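Local atomic coordinates of galactose mutarotase related enzyme (Lactobacillus acidophilus, PDB entry 3DCD), a protein that probably binds carbohydrates and, like the aldose 1-epimerases to which it is akin, may interconvert sugar anomers, although its own function has not been established. Residues 59-64 against 266-271; 163-168 against 212-217. All coordinates share one frame; numbering follows the deposited sequence.

Contact 1: residues 59-64 against 266-271; sequences DEYTYK and GDLEHK
The Y63 ring meets E269 at its edge, near the ring plane, where CE1 lies 3.9 Å from E269 CG; one ring face carries the aliphatic CG of K64, offset toward the rim. L268 CD2 reaches the rings of both Y61 and Y63 obliquely, 3.8 Å from Y61 CE1. A single backbone bridge, T62 with D267, ties the two-stranded hairpin of 60-63 and 66-69 to the loop between strands 249-256 and 275-277 of the galactose mutarotase-like fold. T62 N donates to G266 O at 2.8 Å, and L268 N returns a bond to T62 O. L268 CG stands anti to the backbone N (chi1 -176°), which lays the side chain alongside Y61, pointing the same way. The far end of Y61 is held outside this pair, its OH hydrogen-bonded to V104 O. D267 OD1 closes an Asx turn by accepting from E269 N at 2.9 Å, from above the carboxylate plane. The K64-E269 salt bridge is long and its bonds are weak. An alanine here, lacking E269's carboxylate and CG, would probably leave K64 NZ without its mate, the bridging water short of one acceptor and the edge of Y63 less covered. That water accepts from K64 N and donates to D267 OD1 and to E269 OE1, the last at 2.7 Å.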
loop_
_atom_site.group_PDB
_atom_site.type_symbol
_atom_site.label_atom_id
_atom_site.label_comp_id
_atom_site.label_asym_id
_atom_site.label_seq_id
_atom_site.Cartn_x
_atom_site.Cartn_y
_atom_site.Cartn_z
ATOM N N ASP A 59 -16.366 8.477 8.916
ATOM C CA ASP A 59 -15.519 9.245 7.991
ATOM C C ASP A 59 -15.251 10.658 8.488
ATOM O O ASP A 59 -15.298 11.606 7.713
ATOM C CB ASP A 59 -16.127 9.273 6.576
ATOM C CG ASP A 59 -16.354 7.887 6.031
ATOM O OD1 ASP A 59 -15.370 7.123 5.967
ATOM O OD2 ASP A 59 -17.518 7.557 5.695
ATOM N N GLU A 60 -14.964 10.789 9.784
ATOM C CA GLU A 60 -14.731 12.099 10.363
ATOM C C GLU A 60 -13.783 12.061 11.564
ATOM O O GLU A 60 -13.554 11.024 12.175
ATOM C CB GLU A 60 -16.062 12.779 10.740
ATOM C CG GLU A 60 -16.787 12.123 11.896
ATOM C CD GLU A 60 -18.092 12.814 12.256
ATOM O OE1 GLU A 60 -18.780 13.356 11.359
ATOM O OE2 GLU A 60 -18.440 12.785 13.453
ATOM N N TYR A 61 -13.232 13.222 11.879
ATOM C CA TYR A 61 -12.363 13.393 13.020
ATOM C C TYR A 61 -12.489 14.826 13.490
ATOM O O TYR A 61 -13.039 15.679 12.781
ATOM C CB TYR A 61 -10.909 13.070 12.664
ATOM C CG TYR A 61 -10.260 14.017 11.659
ATOM C CD1 TYR A 61 -9.562 15.153 12.093
ATOM C CD2 TYR A 61 -10.307 13.755 10.283
ATOM C CE1 TYR A 61 -8.963 16.016 11.191
ATOM C CE2 TYR A 61 -9.691 14.612 9.370
ATOM C CZ TYR A 61 -9.024 15.734 9.834
ATOM O OH TYR A 61 -8.423 16.592 8.946
ATOM N N THR A 62 -11.984 15.091 14.690
ATOM C CA THR A 62 -11.918 16.463 15.179
ATOM C C THR A 62 -10.461 16.845 15.363
ATOM O O THR A 62 -9.607 15.999 15.648
ATOM C CB THR A 62 -12.714 16.698 16.496
ATOM O OG1 THR A 62 -12.172 15.892 17.558
ATOM C CG2 THR A 62 -14.197 16.380 16.297
ATOM N N TYR A 63 -10.179 18.123 15.162
ATOM C CA TYR A 63 -8.860 18.641 15.450
ATOM C C TYR A 63 -9.050 20.021 16.007
ATOM O O TYR A 63 -9.737 20.844 15.396
ATOM C CB TYR A 63 -7.989 18.668 14.195
ATOM C CG TYR A 63 -6.612 19.248 14.437
ATOM C CD1 TYR A 63 -5.666 18.561 15.208
ATOM C CD2 TYR A 63 -6.262 20.484 13.903
ATOM C CE1 TYR A 63 -4.408 19.085 15.428
ATOM C CE2 TYR A 63 -5.002 21.026 14.111
ATOM C CZ TYR A 63 -4.080 20.321 14.875
ATOM O OH TYR A 63 -2.835 20.862 15.079
ATOM N N LYS A 64 -8.491 20.250 17.196
ATOM C CA LYS A 64 -8.672 21.517 17.913
ATOM C C LYS A 64 -10.143 21.883 18.072
ATOM O O LYS A 64 -10.490 23.051 18.033
ATOM C CB LYS A 64 -7.926 22.681 17.222
ATOM C CG LYS A 64 -6.417 22.499 17.075
ATOM C CD LYS A 64 -5.726 22.316 18.408
ATOM C CE LYS A 64 -4.217 22.246 18.232
ATOM N NZ LYS A 64 -3.579 21.618 19.419
ATOM N N GLY A 266 -12.046 9.971 18.225
ATOM C CA GLY A 266 -12.215 10.834 17.052
ATOM C C GLY A 266 -11.295 12.041 17.012
ATOM O O GLY A 266 -11.225 12.727 15.997
ATOM N N ASP A 267 -10.604 12.316 18.121
ATOM C CA ASP A 267 -9.637 13.406 18.176
ATOM C C ASP A 267 -8.353 13.011 17.439
ATOM O O ASP A 267 -7.670 12.070 17.838
ATOM C CB ASP A 267 -9.309 13.748 19.627
ATOM C CG ASP A 267 -8.432 14.981 19.759
ATOM O OD1 ASP A 267 -7.775 15.397 18.778
ATOM O OD2 ASP A 267 -8.400 15.539 20.871
ATOM N N LEU A 268 -8.026 13.733 16.367
ATOM C CA LEU A 268 -6.814 13.418 15.590
ATOM C C LEU A 268 -5.554 13.336 16.464
ATOM O O LEU A 268 -4.647 12.534 16.206
ATOM C CB LEU A 268 -6.615 14.457 14.482
ATOM C CG LEU A 268 -5.476 14.284 13.475
ATOM C CD1 LEU A 268 -5.704 13.054 12.615
ATOM C CD2 LEU A 268 -5.423 15.536 12.616
ATOM N N GLU A 269 -5.486 14.186 17.484
ATOM C CA GLU A 269 -4.341 14.183 18.379
ATOM C C GLU A 269 -4.276 12.936 19.249
ATOM O O GLU A 269 -3.236 12.664 19.833
ATOM C CB GLU A 269 -4.345 15.424 19.267
ATOM C CG GLU A 269 -4.073 16.709 18.511
ATOM C CD GLU A 269 -3.965 17.901 19.435
ATOM O OE1 GLU A 269 -5.005 18.505 19.776
ATOM O OE2 GLU A 269 -2.823 18.230 19.813
ATOM N N HIS A 270 -5.377 12.192 19.360
ATOM C CA HIS A 270 -5.369 10.934 20.133
ATOM C C HIS A 270 -5.393 9.684 19.256
ATOM O O HIS A 270 -5.380 8.553 19.783
ATOM C CB HIS A 270 -6.564 10.857 21.078
ATOM C CG HIS A 270 -6.663 11.993 22.044
ATOM N ND1 HIS A 270 -7.856 12.357 22.633
ATOM C CD2 HIS A 270 -5.728 12.848 22.523
ATOM C CE1 HIS A 270 -7.648 13.385 23.435
ATOM N NE2 HIS A 270 -6.365 13.703 23.385
ATOM N N LYS A 271 -5.447 9.866 17.934
ATOM C CA LYS A 271 -5.653 8.728 17.020
ATOM C C LYS A 271 -4.457 7.768 16.997
ATOM O O LYS A 271 -3.371 8.130 16.578
ATOM C CB LYS A 271 -6.000 9.213 15.608
ATOM C CG LYS A 271 -6.267 8.095 14.580
ATOM C CD LYS A 271 -6.631 8.703 13.228
ATOM C CE LYS A 271 -6.450 7.672 12.096
ATOM N NZ LYS A 271 -7.276 6.428 12.315
HETATM O O HOH W 1 -7.405 18.182 18.653
#

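Contact 2: residues 163-168 against 212-217; sequences MHPSVT and NDNKVS
K215 bends at chi3 and chi4 (-75° and -77°), and this folds its chain back so that CE packs against H164 CB at 3.7 Å while NZ reaches D213 O in its own segment, 2.6 Å away and in the carbonyl plane. On the opposite face of the sheet, selenomethionine M163 turns at chi3 (58°) and sets its CE against V216 CG2, 4.1 Å apart, the two side chains running side by side in the same direction. Both pairs belong to an antiparallel ladder: M163-V216 is non-hydrogen-bonded, and H164-K215 is hydrogen-bonded. H164 N donates to K215 O and K215 N to H164 O, each at 2.8 Å, closing the small ring of the latter pair. Two CA-H...O contacts flank these bonds, from M163 CA to K215 O and from N214 CA to H164 O, the second at 3.2 Å. Each of the two carbonyl oxygens is thus approached by an N-H and a CA-H. The H164 imidazole has S217 OG at its edge, 3.9 Å from CE1. Beyond H164 the ladder stops at a cis peptide, after which the P165 ring crosses the D213 side chain at about a right angle, with CG 3.6 Å from D213 OD2. P165 O is hydrogen-bonded to R169. Strand 159-164 lies between 193-194 and 214-220 in the large antiparallel sheet; on the other flank of 214-220 runs 226-232, whose V229 and T231 pair through the backbone with V216 and N214, and whose N228 and W230 touch K215.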
loop_
_atom_site.group_PDB
_atom_site.type_symbol
_atom_site.label_atom_id
_atom_site.label_comp_id
_atom_site.label_asym_id
_atom_site.label_seq_id
_atom_site.Cartn_x
_atom_site.Cartn_y
_atom_site.Cartn_z
HETATM N N MSE A 163 5.743 -14.883 5.121
HETATM C CA MSE A 163 6.400 -13.736 5.714
HETATM C C MSE A 163 7.737 -14.116 6.329
HETATM O O MSE A 163 7.867 -15.157 6.983
HETATM C CB MSE A 163 5.479 -13.090 6.733
HETATM C CG MSE A 163 4.123 -12.778 6.147
HETATM SE SE MSE A 163 2.989 -11.831 7.413
HETATM C CE MSE A 163 4.150 -10.333 7.684
ATOM N N HIS A 164 8.744 -13.289 6.078
ATOM C CA HIS A 164 10.051 -13.470 6.686
ATOM C C HIS A 164 10.376 -12.211 7.505
ATOM O O HIS A 164 10.024 -11.114 7.090
ATOM C CB HIS A 164 11.094 -13.730 5.598
ATOM C CG HIS A 164 10.777 -14.921 4.739
ATOM N ND1 HIS A 164 10.004 -14.835 3.596
ATOM C CD2 HIS A 164 11.106 -16.228 4.874
ATOM C CE1 HIS A 164 9.886 -16.035 3.056
ATOM N NE2 HIS A 164 10.546 -16.898 3.812
ATOM N N PRO A 165 10.978 -12.367 8.705
ATOM C CA PRO A 165 11.331 -13.620 9.410
ATOM C C PRO A 165 10.090 -14.451 9.692
ATOM O O PRO A 165 8.996 -13.892 9.785
ATOM C CB PRO A 165 11.903 -13.123 10.747
ATOM C CG PRO A 165 12.278 -11.704 10.522
ATOM C CD PRO A 165 11.327 -11.174 9.491
ATOM N N SER A 166 10.267 -15.766 9.831
ATOM C CA SER A 166 9.154 -16.690 10.029
ATOM C C SER A 166 8.832 -16.738 11.505
ATOM O O SER A 166 9.320 -17.617 12.238
ATOM C CB SER A 166 9.511 -18.099 9.544
ATOM O OG SER A 166 9.589 -18.140 8.118
ATOM N N VAL A 167 8.016 -15.790 11.942
ATOM C CA VAL A 167 7.606 -15.731 13.335
ATOM C C VAL A 167 6.126 -15.470 13.384
ATOM O O VAL A 167 5.578 -14.827 12.474
ATOM C CB VAL A 167 8.356 -14.650 14.132
ATOM C CG1 VAL A 167 9.864 -14.988 14.195
ATOM C CG2 VAL A 167 8.131 -13.248 13.551
ATOM N N THR A 168 5.479 -15.970 14.437
ATOM C CA THR A 168 4.073 -15.684 14.674
ATOM C C THR A 168 3.926 -14.201 15.025
ATOM O O THR A 168 4.732 -13.647 15.794
ATOM C CB THR A 168 3.531 -16.607 15.781
ATOM O OG1 THR A 168 3.517 -17.954 15.279
ATOM C CG2 THR A 168 2.105 -16.266 16.093
ATOM N N ASN A 212 13.022 -4.077 10.909
ATOM C CA ASN A 212 13.020 -3.600 9.515
ATOM C C ASN A 212 13.410 -4.615 8.455
ATOM O O ASN A 212 13.800 -4.257 7.331
ATOM C CB ASN A 212 13.845 -2.314 9.369
ATOM C CG ASN A 212 15.182 -2.386 10.083
ATOM O OD1 ASN A 212 15.588 -1.423 10.752
ATOM N ND2 ASN A 212 15.873 -3.525 9.958
ATOM N N ASP A 213 13.288 -5.886 8.796
ATOM C CA ASP A 213 13.717 -6.947 7.891
ATOM C C ASP A 213 12.553 -7.738 7.358
ATOM O O ASP A 213 12.744 -8.829 6.818
ATOM C CB ASP A 213 14.760 -7.879 8.543
ATOM C CG ASP A 213 14.282 -8.509 9.853
ATOM O OD1 ASP A 213 13.215 -8.125 10.411
ATOM O OD2 ASP A 213 15.010 -9.403 10.338
ATOM N N ASN A 214 11.346 -7.188 7.491
ATOM C CA ASN A 214 10.163 -7.929 7.095
ATOM C C ASN A 214 9.996 -7.961 5.591
ATOM O O ASN A 214 10.157 -6.939 4.889
ATOM C CB ASN A 214 8.895 -7.398 7.766
ATOM C CG ASN A 214 9.016 -7.388 9.272
ATOM O OD1 ASN A 214 9.103 -6.326 9.896
ATOM N ND2 ASN A 214 9.036 -8.564 9.861
ATOM N N LYS A 215 9.688 -9.152 5.107
ATOM C CA LYS A 215 9.430 -9.350 3.693
ATOM C C LYS A 215 8.228 -10.258 3.551
ATOM O O LYS A 215 8.139 -11.285 4.217
ATOM C CB LYS A 215 10.643 -9.976 3.002
ATOM C CG LYS A 215 11.932 -9.241 3.320
ATOM C CD LYS A 215 13.187 -10.104 3.097
ATOM C CE LYS A 215 13.448 -11.185 4.196
ATOM N NZ LYS A 215 14.037 -10.678 5.494
ATOM N N VAL A 216 7.313 -9.884 2.677
ATOM C CA VAL A 216 6.161 -10.722 2.376
ATOM C C VAL A 216 6.362 -11.286 0.955
ATOM O O VAL A 216 6.531 -10.509 0.011
ATOM C CB VAL A 216 4.834 -9.920 2.456
ATOM C CG1 VAL A 216 3.627 -10.841 2.198
ATOM C CG2 VAL A 216 4.698 -9.194 3.829
ATOM N N SER A 217 6.369 -12.617 0.813
ATOM C CA SER A 217 6.568 -13.242 -0.500
ATOM C C SER A 217 5.266 -13.818 -0.986
ATOM O O SER A 217 4.643 -14.619 -0.292
ATOM C CB SER A 217 7.564 -14.415 -0.453
ATOM O OG SER A 217 8.845 -13.995 -0.053
#

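Contacts 1 and 2 share no secondary-structure element and do not touch: their centres lie about 32 Å apart, and the residues of contact 2 fall in the long span of chain between the two halves of contact 1. Both are partly buried and cover nearly equal areas, but contact 1 is farther from the centre of the chain, about 23 Å against 17 Å between centres. The first fastens a small peripheral hairpin to an irregular loop, adding tyrosine-leucine packing, a bridging water and a weak salt bridge to its backbone bonds. The second joins adjacent strands of the large sheet, where regular pairing separates a buried apolar face from a polar, partly exposed one.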